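Local coordinates for protein CurF (Lyngbya majuscula, PDB 2Q35) that probably catalyses, as the ECH2 domain of a crotonase-family lyase, a decarboxylation step in polyketide chain beta-branching, at residues V14-N25 with V51-S62; H100-L108 with S121-K129. The protein carries 1 engineered substitution. One frame throughout, in Å; residues are numbered along the deposited sequence.

Contact 1 of 2, residues V14-N25 with V51-S62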
loop_
_atom_site.group_PDB
_atom_site.type_symbol
_atom_site.label_atom_id
_atom_site.label_comp_id
_atom_site.label_asym_id
_atom_site.label_seq_id
_atom_site.Cartn_x
_atom_site.Cartn_y
_atom_site.Cartn_z
ATOM N N VAL A 14 22.524 -9.525 -17.041
ATOM C CA VAL A 14 22.240 -9.943 -18.430
ATOM C C VAL A 14 20.949 -9.330 -18.934
ATOM O O VAL A 14 20.115 -8.909 -18.147
ATOM C CB VAL A 14 22.241 -11.491 -18.613
ATOM C CG1 VAL A 14 23.539 -12.063 -18.109
ATOM C CG2 VAL A 14 21.051 -12.097 -17.917
ATOM N N GLN A 15 20.816 -9.240 -20.248
ATOM C CA GLN A 15 19.635 -8.660 -20.835
ATOM C C GLN A 15 18.964 -9.669 -21.750
ATOM O O GLN A 15 19.618 -10.267 -22.607
ATOM C CB GLN A 15 20.028 -7.371 -21.601
ATOM C CG GLN A 15 18.833 -6.618 -22.209
ATOM C CD GLN A 15 19.276 -5.347 -22.939
ATOM O OE1 GLN A 15 20.100 -4.609 -22.417
ATOM N NE2 GLN A 15 18.768 -5.127 -24.156
ATOM N N ILE A 16 17.651 -9.849 -21.565
ATOM C CA ILE A 16 16.835 -10.673 -22.472
ATOM C C ILE A 16 15.931 -9.722 -23.230
ATOM O O ILE A 16 15.126 -9.011 -22.623
ATOM C CB ILE A 16 15.997 -11.702 -21.698
ATOM C CG1 ILE A 16 16.930 -12.738 -21.032
ATOM C CG2 ILE A 16 14.991 -12.388 -22.632
ATOM C CD1 ILE A 16 16.211 -13.815 -20.113
ATOM N N THR A 17 16.090 -9.695 -24.550
ATOM C CA THR A 17 15.447 -8.704 -25.390
ATOM C C THR A 17 14.483 -9.398 -26.301
ATOM O O THR A 17 14.884 -10.259 -27.080
ATOM C CB THR A 17 16.506 -7.958 -26.256
ATOM O OG1 THR A 17 17.485 -7.399 -25.378
ATOM C CG2 THR A 17 15.874 -6.843 -27.077
ATOM N N MET A 18 13.220 -8.996 -26.213
ATOM C CA MET A 18 12.159 -9.516 -27.087
ATOM C C MET A 18 12.038 -8.659 -28.326
ATOM O O MET A 18 11.839 -7.446 -28.228
ATOM C CB MET A 18 10.793 -9.525 -26.364
ATOM C CG MET A 18 10.729 -10.461 -25.157
ATOM S SD MET A 18 9.218 -10.282 -24.189
ATOM C CE MET A 18 9.393 -8.634 -23.509
ATOM N N LYS A 19 12.129 -9.297 -29.497
ATOM C CA LYS A 19 12.028 -8.571 -30.759
ATOM C C LYS A 19 11.318 -9.429 -31.802
ATOM O O LYS A 19 11.909 -9.876 -32.780
ATOM C CB LYS A 19 13.413 -8.089 -31.221
ATOM C CG LYS A 19 13.380 -7.153 -32.440
ATOM C CD LYS A 19 14.779 -6.733 -32.848
ATOM C CE LYS A 19 14.722 -5.766 -34.021
ATOM N NZ LYS A 19 16.072 -5.280 -34.401
ATOM N N ASP A 20 10.035 -9.679 -31.563
ATOM C CA ASP A 20 9.189 -10.273 -32.585
ATOM C C ASP A 20 8.423 -9.135 -33.221
ATOM O O ASP A 20 7.274 -8.848 -32.866
ATOM C CB ASP A 20 8.229 -11.311 -31.999
ATOM C CG ASP A 20 7.429 -12.047 -33.069
ATOM O OD1 ASP A 20 7.761 -11.927 -34.265
ATOM O OD2 ASP A 20 6.463 -12.745 -32.715
ATOM N N GLU A 21 9.068 -8.481 -34.183
ATOM C CA GLU A 21 8.462 -7.356 -34.863
ATOM C C GLU A 21 7.141 -7.729 -35.538
ATOM O O GLU A 21 6.218 -6.931 -35.535
ATOM C CB GLU A 21 9.433 -6.753 -35.885
ATOM C CG GLU A 21 10.767 -6.367 -35.278
ATOM C CD GLU A 21 11.616 -5.560 -36.224
ATOM O OE1 GLU A 21 12.518 -6.155 -36.846
ATOM O OE2 GLU A 21 11.369 -4.339 -36.353
ATOM N N SER A 22 7.040 -8.943 -36.077
ATOM C CA SER A 22 5.809 -9.364 -36.761
ATOM C C SER A 22 4.561 -9.387 -35.859
ATOM O O SER A 22 3.449 -9.178 -36.336
ATOM C CB SER A 22 6.006 -10.702 -37.494
ATOM O OG SER A 22 6.730 -11.637 -36.701
ATOM N N SER A 23 4.739 -9.599 -34.555
ATOM C CA SER A 23 3.603 -9.638 -33.641
ATOM C C SER A 23 3.622 -8.474 -32.650
ATOM O O SER A 23 2.774 -8.408 -31.750
ATOM C CB SER A 23 3.610 -10.945 -32.842
ATOM O OG SER A 23 4.633 -10.923 -31.858
ATOM N N ARG A 24 4.600 -7.583 -32.820
ATOM C CA ARG A 24 4.837 -6.472 -31.892
ATOM C C ARG A 24 5.005 -7.015 -30.480
ATOM O O ARG A 24 4.324 -6.575 -29.542
ATOM C CB ARG A 24 3.678 -5.483 -31.932
ATOM C CG ARG A 24 3.561 -4.742 -33.259
ATOM C CD ARG A 24 2.122 -4.394 -33.588
ATOM N NE ARG A 24 1.225 -5.559 -33.639
ATOM C CZ ARG A 24 1.327 -6.604 -34.469
ATOM N NH1 ARG A 24 2.310 -6.700 -35.358
ATOM N NH2 ARG A 24 0.434 -7.583 -34.396
ATOM N N ASN A 25 5.876 -8.015 -30.339
ATOM C CA ASN A 25 6.106 -8.670 -29.063
ATOM C C ASN A 25 4.839 -9.209 -28.397
ATOM O O ASN A 25 4.654 -9.097 -27.177
ATOM C CB ASN A 25 6.900 -7.773 -28.105
ATOM C CG ASN A 25 8.363 -7.641 -28.502
ATOM O OD1 ASN A 25 8.824 -8.261 -29.463
ATOM N ND2 ASN A 25 9.107 -6.833 -27.749
ATOM N N VAL A 51 18.624 -10.290 -14.207
ATOM C CA VAL A 51 18.114 -10.311 -15.581
ATOM C C VAL A 51 17.371 -8.990 -15.864
ATOM O O VAL A 51 16.537 -8.572 -15.052
ATOM C CB VAL A 51 17.101 -11.444 -15.752
ATOM C CG1 VAL A 51 16.398 -11.309 -17.111
ATOM C CG2 VAL A 51 17.779 -12.798 -15.618
ATOM N N ILE A 52 17.697 -8.325 -16.974
ATOM C CA ILE A 52 16.903 -7.206 -17.451
ATOM C C ILE A 52 16.082 -7.699 -18.626
ATOM O O ILE A 52 16.645 -8.110 -19.661
ATOM C CB ILE A 52 17.830 -6.032 -17.866
ATOM C CG1 ILE A 52 18.616 -5.576 -16.619
ATOM C CG2 ILE A 52 16.996 -4.843 -18.428
ATOM C CD1 ILE A 52 19.581 -4.474 -16.874
ATOM N N LEU A 53 14.763 -7.673 -18.476
ATOM C CA LEU A 53 13.860 -8.080 -19.560
ATOM C C LEU A 53 13.327 -6.844 -20.279
ATOM O O LEU A 53 12.776 -5.949 -19.660
ATOM C CB LEU A 53 12.690 -8.876 -18.979
ATOM C CG LEU A 53 11.607 -9.375 -19.940
ATOM C CD1 LEU A 53 12.150 -10.313 -21.032
ATOM C CD2 LEU A 53 10.456 -10.063 -19.154
ATOM N N THR A 54 13.456 -6.817 -21.596
ATOM C CA THR A 54 13.059 -5.608 -22.331
ATOM C C THR A 54 12.510 -5.988 -23.713
ATOM O O THR A 54 12.617 -7.147 -24.152
ATOM C CB THR A 54 14.222 -4.593 -22.389
ATOM O OG1 THR A 54 13.713 -3.281 -22.684
ATOM C CG2 THR A 54 15.288 -4.990 -23.428
ATOM N N GLY A 55 11.919 -4.998 -24.377
ATOM C CA GLY A 55 11.391 -5.141 -25.741
ATOM C C GLY A 55 12.275 -4.520 -26.816
ATOM O O GLY A 55 13.506 -4.434 -26.678
ATOM N N TYR A 56 11.624 -4.073 -27.890
ATOM C CA TYR A 56 12.298 -3.416 -28.999
ATOM C C TYR A 56 11.404 -2.264 -29.431
ATOM O O TYR A 56 10.156 -2.358 -29.382
ATOM C CB TYR A 56 12.426 -4.391 -30.171
ATOM C CG TYR A 56 11.147 -4.515 -30.977
ATOM C CD1 TYR A 56 10.133 -5.398 -30.585
ATOM C CD2 TYR A 56 10.935 -3.727 -32.110
ATOM C CE1 TYR A 56 8.932 -5.491 -31.305
ATOM C CE2 TYR A 56 9.739 -3.819 -32.835
ATOM C CZ TYR A 56 8.751 -4.706 -32.425
ATOM O OH TYR A 56 7.579 -4.805 -33.152
ATOM N N GLY A 57 12.031 -1.191 -29.901
ATOM C CA GLY A 57 11.263 -0.091 -30.481
ATOM C C GLY A 57 10.177 0.379 -29.530
ATOM O O GLY A 57 10.446 0.659 -28.355
ATOM N N ASN A 58 8.957 0.437 -30.050
ATOM C CA ASN A 58 7.815 1.022 -29.344
ATOM C C ASN A 58 7.064 0.050 -28.438
ATOM O O ASN A 58 6.069 0.453 -27.834
ATOM C CB ASN A 58 6.818 1.597 -30.348
ATOM C CG ASN A 58 7.313 2.881 -30.996
ATOM O OD1 ASN A 58 8.072 3.640 -30.391
ATOM N ND2 ASN A 58 6.884 3.124 -32.223
ATOM N N TYR A 59 7.524 -1.202 -28.376
ATOM C CA TYR A 59 6.772 -2.279 -27.717
ATOM C C TYR A 59 7.586 -3.027 -26.684
ATOM O O TYR A 59 8.697 -3.510 -26.969
ATOM C CB TYR A 59 6.265 -3.293 -28.742
ATOM C CG TYR A 59 5.334 -2.690 -29.740
ATOM C CD1 TYR A 59 3.995 -2.509 -29.434
ATOM C CD2 TYR A 59 5.808 -2.262 -30.974
ATOM C CE1 TYR A 59 3.127 -1.915 -30.360
ATOM C CE2 TYR A 59 4.959 -1.674 -31.908
ATOM C CZ TYR A 59 3.628 -1.497 -31.585
ATOM O OH TYR A 59 2.796 -0.934 -32.526
ATOM N N PHE A 60 7.022 -3.119 -25.483
ATOM C CA PHE A 60 7.531 -4.063 -24.514
ATOM C C PHE A 60 6.873 -5.429 -24.788
ATOM O O PHE A 60 7.545 -6.371 -25.190
ATOM C CB PHE A 60 7.311 -3.601 -23.060
ATOM C CG PHE A 60 7.704 -4.655 -22.043
ATOM C CD1 PHE A 60 9.041 -4.882 -21.771
ATOM C CD2 PHE A 60 6.726 -5.453 -21.391
ATOM C CE1 PHE A 60 9.446 -5.862 -20.813
ATOM C CE2 PHE A 60 7.120 -6.456 -20.458
ATOM C CZ PHE A 60 8.484 -6.652 -20.181
ATOM N N SER A 61 5.556 -5.516 -24.580
ATOM C CA SER A 61 4.803 -6.741 -24.870
ATOM C C SER A 61 3.332 -6.452 -25.138
ATOM O O SER A 61 2.683 -5.730 -24.380
ATOM C CB SER A 61 4.941 -7.729 -23.702
ATOM O OG SER A 61 4.118 -8.871 -23.961
ATOM N N SER A 62 2.812 -7.024 -26.228
ATOM C CA SER A 62 1.422 -6.796 -26.649
ATOM C C SER A 62 0.474 -7.875 -26.107
ATOM O O SER A 62 -0.732 -7.810 -26.334
ATOM C CB SER A 62 1.317 -6.704 -28.187
ATOM O OG SER A 62 2.056 -5.584 -28.666
HETATM O O HOH W 1 5.860 -10.554 -25.259
#
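The first beta-alpha-beta crossover of this crotonase fold joins strand 13-18 to strand 50-54 through helix 29-44; the two strands run parallel, and the backbones of V14, I16 and M18 hydrogen-bond to I52 and T54. Four backbone bonds form the ladder, that from M18 N to T54 O, at 2.8 Å, being the last. On one face I16 packs on V51 and L53, while on the other the methyl CG2 of T54 touches Q15 NE2 and lies beside T17; T54 OG1 turns to A96 O.

Beyond the strands the chains diverge into loops, and the side chain of N25 helps to tie them. N25 ND2 donates to M18 O in its own segment and to F60 O across the contact at 3.0 Å, from above the carbonyl plane, whereas N25 OD1 accepts D20 N at 2.8 Å along a nearly straight C=O line (176°). Three bonds thus fix the rotation of the amide, whose CG lies in the plane of the Y56 ring, at its edge. With a leucine here, M18 O and F60 O would lose their shared donor and D20 N its acceptor, which would probably set the 20-25 turn free to shift against the 55-62 loop.

The rings meet aliphatic groups. R24 CB stands over the centre of the Y59 ring, 3.7 Å above its plane, and E21 CG lies over a face of Y56. M18, bent at its last torsion (chi3 -67°), brings CE over the F60 ring, offset toward the rim. Further ties join the loops: N25 O accepts S62 N and also a water shared with S61 OG; beside it, S62 OG donates to R24 O at 2.6 Å.

Contact 2 of 2, residues H100-L108 with S121-K129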
loop_
_atom_site.group_PDB
_atom_site.type_symbol
_atom_site.label_atom_id
_atom_site.label_comp_id
_atom_site.label_asym_id
_atom_site.label_seq_id
_atom_site.Cartn_x
_atom_site.Cartn_y
_atom_site.Cartn_z
ATOM N N HIS A 100 5.170 -0.024 -25.174
ATOM C CA HIS A 100 3.822 -0.219 -24.688
ATOM C C HIS A 100 3.743 -1.615 -24.071
ATOM O O HIS A 100 4.480 -2.525 -24.470
ATOM C CB HIS A 100 2.837 -0.201 -25.845
ATOM C CG HIS A 100 2.945 1.005 -26.725
ATOM N ND1 HIS A 100 2.778 2.289 -26.253
ATOM C CD2 HIS A 100 3.141 1.115 -28.059
ATOM C CE1 HIS A 100 2.895 3.143 -27.258
ATOM N NE2 HIS A 100 3.129 2.457 -28.363
ATOM N N SER A 101 2.814 -1.762 -23.134
ATOM C CA SER A 101 2.499 -3.103 -22.583
ATOM C C SER A 101 0.994 -3.251 -22.419
ATOM O O SER A 101 0.370 -2.485 -21.667
ATOM C CB SER A 101 3.176 -3.261 -21.219
ATOM O OG SER A 101 4.561 -2.988 -21.273
ATOM N N PHE A 102 0.413 -4.248 -23.105
ATOM C CA PHE A 102 -1.032 -4.429 -23.125
ATOM C C PHE A 102 -1.415 -5.802 -22.575
ATOM O O PHE A 102 -0.829 -6.812 -22.976
ATOM C CB PHE A 102 -1.564 -4.363 -24.554
ATOM C CG PHE A 102 -1.274 -3.060 -25.261
ATOM C CD1 PHE A 102 -0.364 -3.028 -26.302
ATOM C CD2 PHE A 102 -1.928 -1.898 -24.898
ATOM C CE1 PHE A 102 -0.080 -1.843 -26.981
ATOM C CE2 PHE A 102 -1.664 -0.702 -25.581
ATOM C CZ PHE A 102 -0.727 -0.687 -26.621
ATOM N N GLY A 103 -2.406 -5.820 -21.688
ATOM C CA GLY A 103 -3.021 -7.064 -21.194
ATOM C C GLY A 103 -2.008 -7.957 -20.506
ATOM O O GLY A 103 -1.303 -7.508 -19.593
ATOM N N GLY A 104 -1.903 -9.194 -20.990
ATOM C CA GLY A 104 -0.882 -10.119 -20.499
ATOM C C GLY A 104 0.522 -9.541 -20.589
ATOM O O GLY A 104 1.416 -9.914 -19.809
ATOM N N GLY A 105 0.736 -8.634 -21.552
ATOM C CA GLY A 105 2.055 -8.013 -21.715
ATOM C C GLY A 105 2.403 -7.072 -20.567
ATOM O O GLY A 105 3.572 -6.938 -20.194
ATOM N N LEU A 106 1.399 -6.406 -20.007
ATOM C CA LEU A 106 1.640 -5.578 -18.822
ATOM C C LEU A 106 1.913 -6.519 -17.645
ATOM O O LEU A 106 2.818 -6.273 -16.857
ATOM C CB LEU A 106 0.451 -4.648 -18.518
ATOM C CG LEU A 106 0.520 -3.859 -17.216
ATOM C CD1 LEU A 106 1.757 -2.954 -17.210
ATOM C CD2 LEU A 106 -0.782 -3.041 -16.957
ATOM N N LEU A 107 1.125 -7.585 -17.521
ATOM C CA LEU A 107 1.366 -8.535 -16.418
ATOM C C LEU A 107 2.733 -9.172 -16.484
ATOM O O LEU A 107 3.380 -9.343 -15.456
ATOM C CB LEU A 107 0.272 -9.607 -16.347
ATOM C CG LEU A 107 -0.972 -9.168 -15.550
ATOM C CD1 LEU A 107 -0.611 -9.046 -14.057
ATOM C CD2 LEU A 107 -1.613 -7.870 -16.058
ATOM N N LEU A 108 3.194 -9.494 -17.700
ATOM C CA LEU A 108 4.521 -10.060 -17.898
ATOM C C LEU A 108 5.576 -9.207 -17.229
ATOM O O LEU A 108 6.458 -9.707 -16.523
ATOM C CB LEU A 108 4.837 -10.143 -19.386
ATOM C CG LEU A 108 6.167 -10.852 -19.698
ATOM C CD1 LEU A 108 6.053 -12.359 -19.428
ATOM C CD2 LEU A 108 6.591 -10.626 -21.137
ATOM N N SER A 121 4.941 5.900 -23.490
ATOM C CA SER A 121 4.272 4.674 -23.931
ATOM C C SER A 121 2.966 4.481 -23.203
ATOM O O SER A 121 2.694 5.156 -22.204
ATOM C CB SER A 121 5.206 3.488 -23.735
ATOM O OG SER A 121 6.393 3.698 -24.489
ATOM N N VAL A 122 2.170 3.534 -23.695
ATOM C CA VAL A 122 0.842 3.286 -23.206
ATOM C C VAL A 122 0.810 1.921 -22.509
ATOM O O VAL A 122 1.475 0.996 -22.959
ATOM C CB VAL A 122 -0.163 3.434 -24.409
ATOM C CG1 VAL A 122 -1.259 2.450 -24.403
ATOM C CG2 VAL A 122 -0.652 4.897 -24.464
ATOM N N TYR A 123 0.056 1.851 -21.415
ATOM C CA TYR A 123 -0.065 0.625 -20.580
ATOM C C TYR A 123 -1.536 0.354 -20.284
ATOM O O TYR A 123 -2.292 1.260 -19.957
ATOM C CB TYR A 123 0.747 0.805 -19.275
ATOM C CG TYR A 123 2.194 1.105 -19.594
ATOM C CD1 TYR A 123 3.084 0.088 -19.904
ATOM C CD2 TYR A 123 2.633 2.433 -19.713
ATOM C CE1 TYR A 123 4.403 0.353 -20.261
ATOM C CE2 TYR A 123 3.934 2.707 -20.073
ATOM C CZ TYR A 123 4.807 1.682 -20.357
ATOM O OH TYR A 123 6.103 1.925 -20.736
ATOM N N ALA A 124 -1.962 -0.914 -20.359
ATOM C CA ALA A 124 -3.382 -1.198 -20.143
ATOM C C ALA A 124 -3.554 -2.637 -19.657
ATOM O O ALA A 124 -2.835 -3.514 -20.119
ATOM C CB ALA A 124 -4.178 -1.033 -21.419
ATOM N N THR A 125 -4.505 -2.845 -18.743
ATOM C CA THR A 125 -5.051 -4.189 -18.476
ATOM C C THR A 125 -6.365 -4.112 -19.247
ATOM O O THR A 125 -7.378 -3.636 -18.715
ATOM C CB THR A 125 -5.340 -4.432 -16.974
ATOM O OG1 THR A 125 -6.051 -3.324 -16.413
ATOM C CG2 THR A 125 -4.061 -4.644 -16.156
ATOM N N ASN A 126 -6.317 -4.507 -20.520
ATOM C CA ASN A 126 -7.391 -4.219 -21.485
ATOM C C ASN A 126 -8.507 -5.271 -21.560
ATOM O O ASN A 126 -9.417 -5.166 -22.371
ATOM C CB ASN A 126 -6.819 -3.954 -22.883
ATOM C CG ASN A 126 -5.937 -5.065 -23.357
ATOM O OD1 ASN A 126 -5.882 -6.138 -22.740
ATOM N ND2 ASN A 126 -5.232 -4.837 -24.472
ATOM N N PHE A 127 -8.453 -6.273 -20.686
ATOM C CA PHE A 127 -9.474 -7.304 -20.695
ATOM C C PHE A 127 -10.887 -6.725 -20.739
ATOM O O PHE A 127 -11.691 -7.091 -21.595
ATOM C CB PHE A 127 -9.293 -8.203 -19.471
ATOM C CG PHE A 127 -7.859 -8.588 -19.210
ATOM C CD1 PHE A 127 -7.253 -9.617 -19.944
ATOM C CD2 PHE A 127 -7.116 -7.934 -18.231
ATOM C CE1 PHE A 127 -5.925 -9.997 -19.694
ATOM C CE2 PHE A 127 -5.796 -8.302 -17.984
ATOM C CZ PHE A 127 -5.201 -9.344 -18.731
ATOM N N MET A 128 -11.189 -5.796 -19.836
ATOM C CA MET A 128 -12.555 -5.279 -19.745
ATOM C C MET A 128 -12.940 -4.359 -20.906
ATOM O O MET A 128 -14.132 -4.099 -21.130
ATOM C CB MET A 128 -12.805 -4.606 -18.393
ATOM C CG MET A 128 -12.832 -5.605 -17.208
ATOM S SD MET A 128 -14.371 -6.544 -17.156
ATOM C CE MET A 128 -15.443 -5.383 -16.319
ATOM N N LYS A 129 -11.934 -3.868 -21.620
ATOM C CA LYS A 129 -12.198 -3.125 -22.861
ATOM C C LYS A 129 -12.888 -4.031 -23.868
ATOM O O LYS A 129 -13.837 -3.617 -24.540
ATOM C CB LYS A 129 -10.918 -2.559 -23.450
ATOM C CG LYS A 129 -11.128 -1.832 -24.805
ATOM C CD LYS A 129 -10.100 -0.738 -25.062
ATOM C CE LYS A 129 -10.583 0.648 -24.591
ATOM N NZ LYS A 129 -9.531 1.749 -24.664
#
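H100 and V122 meet through a side chain: V122 N donates to H100 ND1 at 2.9 Å, almost exactly in the imidazole plane. The first two torsions (chi1 -53°, chi2 -59°) swing this ring edge across to the neighbouring strand, where the next backbone donor, S101 N, takes V122 O. A124 N then bonds to S101 O, and G103 N closes the ladder on A124 O at 2.8 Å. Outside these bonds F102 lays CE2 against V122 CG1, 3.4 Å away, with A124 CB at the edge of the same ring. S101 OG sits at the edge of the Y123 ring, 3.5 Å from CE1.

These are the parallel strands 100-102 and 122-124 of the small three-stranded sheet of the crotonase fold. The first runs straight into helix 104-110, with G103 as its N-cap; in crotonases the glycine-rich start of this helix commonly supplies an oxyanion-hole amide, and the run G103-G105 is consistent with that role. N126 OD1 comes within 3.4 Å of G103 CA, leaving little room for a side chain there, and F127 CZ lies near the G103-G104 peptide.

Further along, L106 CD2 packs on T125 CG2 at 3.7 Å, and M154 of helix 148-157 covers both residues. Y123 OH bonds to M97 O and S118 N, while Y59 packs edge-to-face on H100.

Overall arrangement
Along the chain contact 1 closes before contact 2 opens, and their centres lie about 14 Å apart. Contact 1 belongs to the six-stranded sheet, where strand 93-97 flanks 50-54; contact 2 belongs to the smaller three-stranded sheet. The chain turns a corner at F60, and around it the 58-61 part of contact 1 runs beside contact 2: F60 N with H100 O, and N58 O with H100 N, are each 2.8 Å apart, probable hydrogen bonds, while S61 OG packs on G105 CA. In crotonases one backbone amide after the strand of the first region and one at the start of the glycine-rich helix commonly form the oxyanion hole; the closeness here is consistent with this.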